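PDB 6SXT: alpha-L-arabinofuranosidase B, which hydrolyses terminal non-reducing alpha-L-arabinofuranosides in arabinoxylan, arabinan and arabinogalactan side chains, helping to degrade plant hemicellulose. Local coordinates for residues P198-D203 with P221-R226; T154-A159 with L184-T189. All coordinates share one frame; numbering follows the deposited sequence. Where two conformers were deposited one is given.

Contact 1. Residues P198-D203 with P221-R226; sequences PWIMVD and PSISYR. With LXE ([(1~{S},2~{S},3~{S},4~{S})-2-(hydroxymethyl)-3,4-bis(oxidanyl)cyclopentyl]azanium), chain G; ACT (acetate ion), chain H.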
loop_
_atom_site.group_PDB
_atom_site.type_symbol
_atom_site.label_atom_id
_atom_site.label_comp_id
_atom_site.label_asym_id
_atom_site.label_seq_id
_atom_site.Cartn_x
_atom_site.Cartn_y
_atom_site.Cartn_z
ATOM N N PRO A 198 4.160 5.815 -13.978
ATOM C CA PRO A 198 4.097 6.908 -12.998
ATOM C C PRO A 198 5.391 7.688 -12.927
ATOM O O PRO A 198 6.383 7.297 -13.527
ATOM C CB PRO A 198 3.856 6.137 -11.705
ATOM C CG PRO A 198 4.680 4.859 -11.905
ATOM C CD PRO A 198 4.506 4.531 -13.371
ATOM N N TRP A 199 5.400 8.793 -12.180
ATOM C CA TRP A 199 6.544 9.693 -12.026
ATOM C C TRP A 199 6.795 9.887 -10.539
ATOM O O TRP A 199 5.828 10.001 -9.767
ATOM C CB TRP A 199 6.323 11.062 -12.669
ATOM C CG TRP A 199 5.945 10.926 -14.124
ATOM C CD1 TRP A 199 6.796 10.696 -15.146
ATOM C CD2 TRP A 199 4.624 11.014 -14.675
ATOM N NE1 TRP A 199 6.075 10.583 -16.317
ATOM C CE2 TRP A 199 4.754 10.805 -16.064
ATOM C CE3 TRP A 199 3.349 11.228 -14.154
ATOM C CZ2 TRP A 199 3.633 10.791 -16.899
ATOM C CZ3 TRP A 199 2.246 11.233 -14.977
ATOM C CH2 TRP A 199 2.402 10.981 -16.344
ATOM N N ILE A 200 8.058 10.044 -10.195
ATOM C CA ILE A 200 8.443 10.629 -8.892
ATOM C C ILE A 200 8.368 12.123 -9.065
ATOM O O ILE A 200 9.015 12.669 -9.965
ATOM C CB ILE A 200 9.860 10.244 -8.455
ATOM C CG1 ILE A 200 9.996 8.720 -8.341
ATOM C CG2 ILE A 200 10.188 10.971 -7.182
ATOM C CD1 ILE A 200 11.427 8.272 -8.290
ATOM N N MET A 201 7.585 12.765 -8.213
ATOM C CA MET A 201 7.530 14.241 -8.228
ATOM C C MET A 201 7.673 14.729 -6.790
ATOM O O MET A 201 7.747 13.904 -5.857
ATOM C CB MET A 201 6.220 14.715 -8.843
ATOM C CG MET A 201 6.110 14.248 -10.265
ATOM S SD MET A 201 4.737 15.027 -11.217
ATOM C CE MET A 201 3.439 13.905 -10.804
ATOM N N VAL A 202 7.690 16.030 -6.620
ATOM C CA VAL A 202 7.777 16.618 -5.266
ATOM C C VAL A 202 6.513 17.431 -5.043
ATOM O O VAL A 202 6.240 18.353 -5.819
ATOM C CB VAL A 202 9.036 17.441 -5.031
ATOM C CG1 VAL A 202 9.049 18.093 -3.669
ATOM C CG2 VAL A 202 10.264 16.551 -5.222
ATOM N N ASP A 203 5.820 17.090 -3.980
ATOM C CA ASP A 203 4.602 17.822 -3.558
ATOM C C ASP A 203 5.091 18.977 -2.714
ATOM O O ASP A 203 5.617 18.787 -1.604
ATOM C CB ASP A 203 3.642 16.891 -2.832
ATOM C CG ASP A 203 2.260 17.464 -2.603
ATOM O OD1 ASP A 203 2.131 18.712 -2.855
ATOM O OD2 ASP A 203 1.348 16.628 -2.279
ATOM N N PRO A 221 11.594 10.888 -15.937
ATOM C CA PRO A 221 11.094 9.742 -16.692
ATOM C C PRO A 221 9.971 8.972 -16.020
ATOM O O PRO A 221 9.802 9.040 -14.787
ATOM C CB PRO A 221 12.342 8.843 -16.760
ATOM C CG PRO A 221 13.013 9.116 -15.432
ATOM C CD PRO A 221 12.831 10.603 -15.201
ATOM N N SER A 222 9.212 8.205 -16.798
ATOM C CA SER A 222 8.295 7.170 -16.274
ATOM C C SER A 222 9.113 6.139 -15.502
ATOM O O SER A 222 10.177 5.727 -15.996
ATOM C CB SER A 222 7.514 6.476 -17.352
ATOM O OG SER A 222 6.565 7.358 -17.945
ATOM N N ILE A 223 8.590 5.708 -14.361
ATOM C CA ILE A 223 9.236 4.652 -13.531
ATOM C C ILE A 223 8.804 3.275 -14.039
ATOM O O ILE A 223 7.628 3.021 -14.110
ATOM C CB ILE A 223 8.789 4.842 -12.076
ATOM C CG1 ILE A 223 9.300 6.202 -11.552
ATOM C CG2 ILE A 223 9.241 3.659 -11.198
ATOM C CD1 ILE A 223 10.737 6.501 -11.834
ATOM N N SER A 224 9.749 2.432 -14.394
ATOM C CA SER A 224 9.449 1.030 -14.759
ATOM C C SER A 224 10.327 0.131 -13.896
ATOM O O SER A 224 10.939 -0.799 -14.495
ATOM C CB SER A 224 9.646 0.759 -16.227
ATOM O OG SER A 224 10.846 1.368 -16.671
ATOM N N TYR A 225 10.389 0.433 -12.584
ATOM C CA TYR A 225 10.945 -0.539 -11.622
ATOM C C TYR A 225 9.903 -1.024 -10.652
ATOM O O TYR A 225 9.117 -0.292 -10.051
ATOM C CB TYR A 225 12.105 0.066 -10.866
ATOM C CG TYR A 225 13.117 0.799 -11.703
ATOM C CD1 TYR A 225 13.762 0.232 -12.774
ATOM C CD2 TYR A 225 13.381 2.099 -11.349
ATOM C CE1 TYR A 225 14.693 0.988 -13.495
ATOM C CE2 TYR A 225 14.322 2.844 -12.025
ATOM C CZ TYR A 225 14.980 2.276 -13.087
ATOM O OH TYR A 225 15.870 3.149 -13.678
ATOM N N ARG A 226 9.936 -2.332 -10.395
ATOM C CA ARG A 226 9.073 -2.924 -9.378
ATOM C C ARG A 226 9.409 -2.380 -7.982
ATOM O O ARG A 226 8.486 -2.169 -7.185
ATOM C CB ARG A 226 9.167 -4.445 -9.418
ATOM C CG ARG A 226 8.379 -5.112 -8.308
ATOM C CD ARG A 226 6.900 -4.774 -8.290
ATOM N NE ARG A 226 6.125 -5.480 -7.288
ATOM C CZ ARG A 226 6.177 -5.232 -5.971
ATOM N NH1 ARG A 226 6.957 -4.244 -5.528
ATOM N NH2 ARG A 226 5.502 -6.010 -5.136
HETATM C "C1'" LXE G . -2.523 20.446 -1.134
HETATM C "C2'" LXE G . -2.260 19.043 -0.584
HETATM O "O2'" LXE G . -1.772 19.081 0.708
HETATM C "C3'" LXE G . -1.291 18.547 -1.566
HETATM O "O3'" LXE G . -1.075 17.092 -1.338
HETATM C "C4'" LXE G . -2.042 18.780 -2.860
HETATM C "C5'" LXE G . -1.127 18.884 -4.066
HETATM O "O5'" LXE G . -0.086 19.826 -3.935
HETATM C "C6'" LXE G . -2.832 20.119 -2.574
HETATM N "N1'" LXE G . -4.271 19.788 -2.786
HETATM C C ACT H . 4.008 -8.443 -7.483
HETATM O O ACT H . 3.803 -8.183 -6.126
HETATM O OXT ACT H . 4.525 -7.603 -8.462
HETATM C CH3 ACT H . 3.789 -9.921 -7.895
HETATM O O HOH W 1 10.158 9.886 -12.201
#
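I223 N donates to P198 O over 2.8 Å, a bond close to linear (164° at the hydrogen) and the one direct hydrogen bond between strand 199-203 with its leading proline and the loop 221-226. The same carbonyl oxygen receives a CA-H...O contact from S222 CA at 3.3 Å. Two residues on along the strand and two back along the loop, a water takes over: it accepts from I200 N and donates to P221 O at 2.7 Å.

Apolar contacts gather round I223. Its CB meets P198 CG at 4.1 Å, and its CD1 meets I200 CD1 at 4.0 Å, each pair of side chains crossing at about a right angle. I200 holds CG1 beside its own backbone N (chi1 -59°), which brings its CD1 to the loop, while V228 packs against both isoleucines.

The W199 ring presents its CD1 edge to P221 O at 3.5 Å. Its indole NE1 and S222 OG both hydrogen-bond A194 O, so a third piece of chain ties ring and hydroxyl together.

At the far end of the strand the D203 carboxylate takes one hydroxyl of the bound inhibitor on each oxygen, O5' on OD1 and O3' on OD2 (2.6 Å). The loop is thus fastened at the strand's start by one backbone bond, a water and I223 packing on P198 and I200; substrate-binding D203 lies at the other end, away from the loop.

Contact 2. Residues T154-A159 with L184-T189; sequences THYNDA and LGNSTT. With NAG (2-acetamido-2-deoxy-beta-D-glucopyranose), chain B.
Two waters lie within bonding distance of L184 O: water 3, 2.8 Å from L184 O, also accepts from N157 N, while water 2 may link L184 O and H155 O. Beyond these waters the two segments meet directly, N186 N donating to N157 O at 2.9 Å from above the carbonyl plane. G185 CA lies 3.4 Å from N157 O and also meets Y156 CB.

The N186 side chain carries the N-linked glycan, its ND2 bonded to NAG C1. Its OD1 lies at the edge of the Y156 ring, in plane and 3.4 Å from CE1, with ring and amide planes 81° apart. D158 runs alongside N186, pointing the same way, its carboxylate and the amide nearly coplanar (8°). With D158 CG set between its backbone N and carbonyl carbon (chi1 57°), OD2 accepts from NAG N2 at 2.8 Å.

Further on, water 4 donates to D158 O and lies 2.7 Å from S187 OG. N157 OD1 accepts from A159 N, forming an Asx turn, and N157 ND2 reaches G285 O.

The first sugar is thus held twice, covalently by one segment and through its acetamido N-H by the other, which should restrict its swing about the asparagine linkage.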
loop_
_atom_site.group_PDB
_atom_site.type_symbol
_atom_site.label_atom_id
_atom_site.label_comp_id
_atom_site.label_asym_id
_atom_site.label_seq_id
_atom_site.Cartn_x
_atom_site.Cartn_y
_atom_site.Cartn_z
ATOM N N THR A 154 4.950 -0.169 -9.361
ATOM C CA THR A 154 3.808 -0.700 -10.126
ATOM C C THR A 154 2.498 -0.471 -9.376
ATOM O O THR A 154 1.425 -0.797 -9.946
ATOM C CB THR A 154 3.979 -2.177 -10.495
ATOM O OG1 THR A 154 3.775 -2.993 -9.349
ATOM C CG2 THR A 154 5.323 -2.408 -11.120
ATOM N N HIS A 155 2.523 -0.005 -8.115
ATOM C CA HIS A 155 1.298 0.163 -7.308
ATOM C C HIS A 155 1.030 1.646 -7.141
ATOM O O HIS A 155 1.738 2.281 -6.385
ATOM C CB HIS A 155 1.445 -0.538 -5.940
ATOM C CG HIS A 155 0.226 -0.446 -5.108
ATOM N ND1 HIS A 155 0.273 -0.419 -3.731
ATOM C CD2 HIS A 155 -1.098 -0.406 -5.454
ATOM C CE1 HIS A 155 -0.959 -0.347 -3.267
ATOM N NE2 HIS A 155 -1.848 -0.319 -4.313
ATOM N N TYR A 156 0.087 2.210 -7.887
ATOM C CA TYR A 156 -0.073 3.671 -7.929
ATOM C C TYR A 156 -1.421 3.956 -8.575
ATOM O O TYR A 156 -1.996 3.082 -9.227
ATOM C CB TYR A 156 1.074 4.358 -8.689
ATOM C CG TYR A 156 1.090 4.004 -10.147
ATOM C CD1 TYR A 156 0.406 4.789 -11.053
ATOM C CD2 TYR A 156 1.806 2.912 -10.619
ATOM C CE1 TYR A 156 0.382 4.484 -12.417
ATOM C CE2 TYR A 156 1.809 2.612 -11.971
ATOM C CZ TYR A 156 1.081 3.383 -12.866
ATOM O OH TYR A 156 1.114 3.057 -14.189
ATOM N N ASN A 157 -1.843 5.202 -8.470
ATOM C CA ASN A 157 -2.959 5.704 -9.306
ATOM C C ASN A 157 -2.681 7.165 -9.619
ATOM O O ASN A 157 -1.530 7.635 -9.500
ATOM C CB ASN A 157 -4.297 5.345 -8.671
ATOM C CG ASN A 157 -4.628 6.133 -7.413
ATOM O OD1 ASN A 157 -3.914 7.082 -7.085
ATOM N ND2 ASN A 157 -5.685 5.708 -6.730
ATOM N N ASP A 158 -3.731 7.883 -10.068
ATOM C CA ASP A 158 -3.594 9.261 -10.553
ATOM C C ASP A 158 -4.368 10.189 -9.630
ATOM O O ASP A 158 -4.468 11.397 -9.972
ATOM C CB ASP A 158 -4.067 9.339 -12.013
ATOM C CG ASP A 158 -5.487 8.871 -12.222
ATOM O OD1 ASP A 158 -6.151 8.563 -11.254
ATOM O OD2 ASP A 158 -5.916 8.839 -13.417
ATOM N N ALA A 159 -4.779 9.721 -8.453
ATOM C CA ALA A 159 -5.569 10.521 -7.492
ATOM C C ALA A 159 -4.643 11.166 -6.478
ATOM O O ALA A 159 -3.579 10.632 -6.181
ATOM C CB ALA A 159 -6.589 9.668 -6.848
ATOM N N LEU A 184 4.561 9.639 -5.706
ATOM C CA LEU A 184 4.660 8.617 -6.777
ATOM C C LEU A 184 3.273 8.291 -7.296
ATOM O O LEU A 184 2.429 7.849 -6.525
ATOM C CB LEU A 184 5.366 7.347 -6.301
ATOM C CG LEU A 184 5.511 6.273 -7.372
ATOM C CD1 LEU A 184 6.348 6.704 -8.553
ATOM C CD2 LEU A 184 6.092 5.010 -6.756
ATOM N N GLY A 185 3.071 8.464 -8.613
ATOM C CA GLY A 185 1.790 8.159 -9.233
ATOM C C GLY A 185 1.721 8.802 -10.614
ATOM O O GLY A 185 2.702 9.335 -11.080
ATOM N N ASN A 186 0.551 8.690 -11.252
ATOM C CA ASN A 186 0.455 9.278 -12.611
ATOM C C ASN A 186 -0.598 10.366 -12.616
ATOM O O ASN A 186 -1.213 10.546 -13.662
ATOM C CB ASN A 186 0.227 8.239 -13.700
ATOM C CG ASN A 186 -1.151 7.631 -13.752
ATOM O OD1 ASN A 186 -1.708 7.161 -12.762
ATOM N ND2 ASN A 186 -1.743 7.622 -14.981
ATOM N N SER A 187 -0.764 11.069 -11.516
ATOM C CA SER A 187 -1.472 12.362 -11.553
ATOM C C SER A 187 -0.905 13.212 -12.679
ATOM O O SER A 187 0.320 13.398 -12.773
ATOM C CB SER A 187 -1.332 13.082 -10.240
ATOM O OG SER A 187 -1.969 14.363 -10.361
ATOM N N THR A 188 -1.775 13.901 -13.463
ATOM C CA THR A 188 -1.303 14.985 -14.358
ATOM C C THR A 188 -2.094 16.276 -14.100
ATOM O O THR A 188 -2.018 17.190 -14.973
ATOM C CB THR A 188 -1.429 14.573 -15.834
ATOM O OG1 THR A 188 -2.810 14.361 -16.074
ATOM C CG2 THR A 188 -0.691 13.281 -16.152
ATOM N N THR A 189 -2.679 16.394 -12.923
ATOM C CA THR A 189 -3.410 17.620 -12.497
ATOM C C THR A 189 -2.463 18.804 -12.420
ATOM O O THR A 189 -2.837 19.937 -12.805
ATOM C CB THR A 189 -4.137 17.365 -11.178
ATOM O OG1 THR A 189 -5.004 16.254 -11.378
ATOM C CG2 THR A 189 -4.858 18.579 -10.653
HETATM C C1 NAG B . -3.043 6.972 -15.169
HETATM C C2 NAG B . -3.857 7.858 -16.157
HETATM C C3 NAG B . -5.148 7.130 -16.556
HETATM C C4 NAG B . -4.845 5.764 -17.123
HETATM C C5 NAG B . -3.958 5.041 -16.058
HETATM C C6 NAG B . -3.606 3.649 -16.488
HETATM C C7 NAG B . -3.840 10.318 -16.120
HETATM C C8 NAG B . -4.275 11.473 -15.327
HETATM N N2 NAG B . -4.187 9.144 -15.587
HETATM O O3 NAG B . -5.738 7.999 -17.594
HETATM O O4 NAG B . -6.010 4.947 -17.208
HETATM O O5 NAG B . -2.743 5.741 -15.868
HETATM O O6 NAG B . -2.926 3.628 -17.726
HETATM O O7 NAG B . -3.140 10.448 -17.141
HETATM O O HOH W 2 2.813 4.808 -5.589
HETATM O O HOH W 3 -0.155 6.780 -6.544
HETATM O O HOH W 4 -4.173 13.998 -8.920
#

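In the fold
Both contacts reach the same four-stranded antiparallel sheet of the catalytic domain, through the neighbouring strands 180-185 and 199-203, and they touch where W199 N probably hydrogen-bonds G185 O and the W199 ring packs on N186. Contact 1 is buried and partly apolar, joining its strand to the loop that leads into strand 227-235. Contact 2 is only partly buried and mostly polar, with waters between its segments and a glycan. Each sets a loop against one strand of the sheet or the residues just beyond its end, and P198 of contact 1 packs on Y156 of contact 2. The strand of contact 1 runs to the inhibitor at D203, whereas contact 2 carries sugar at N186.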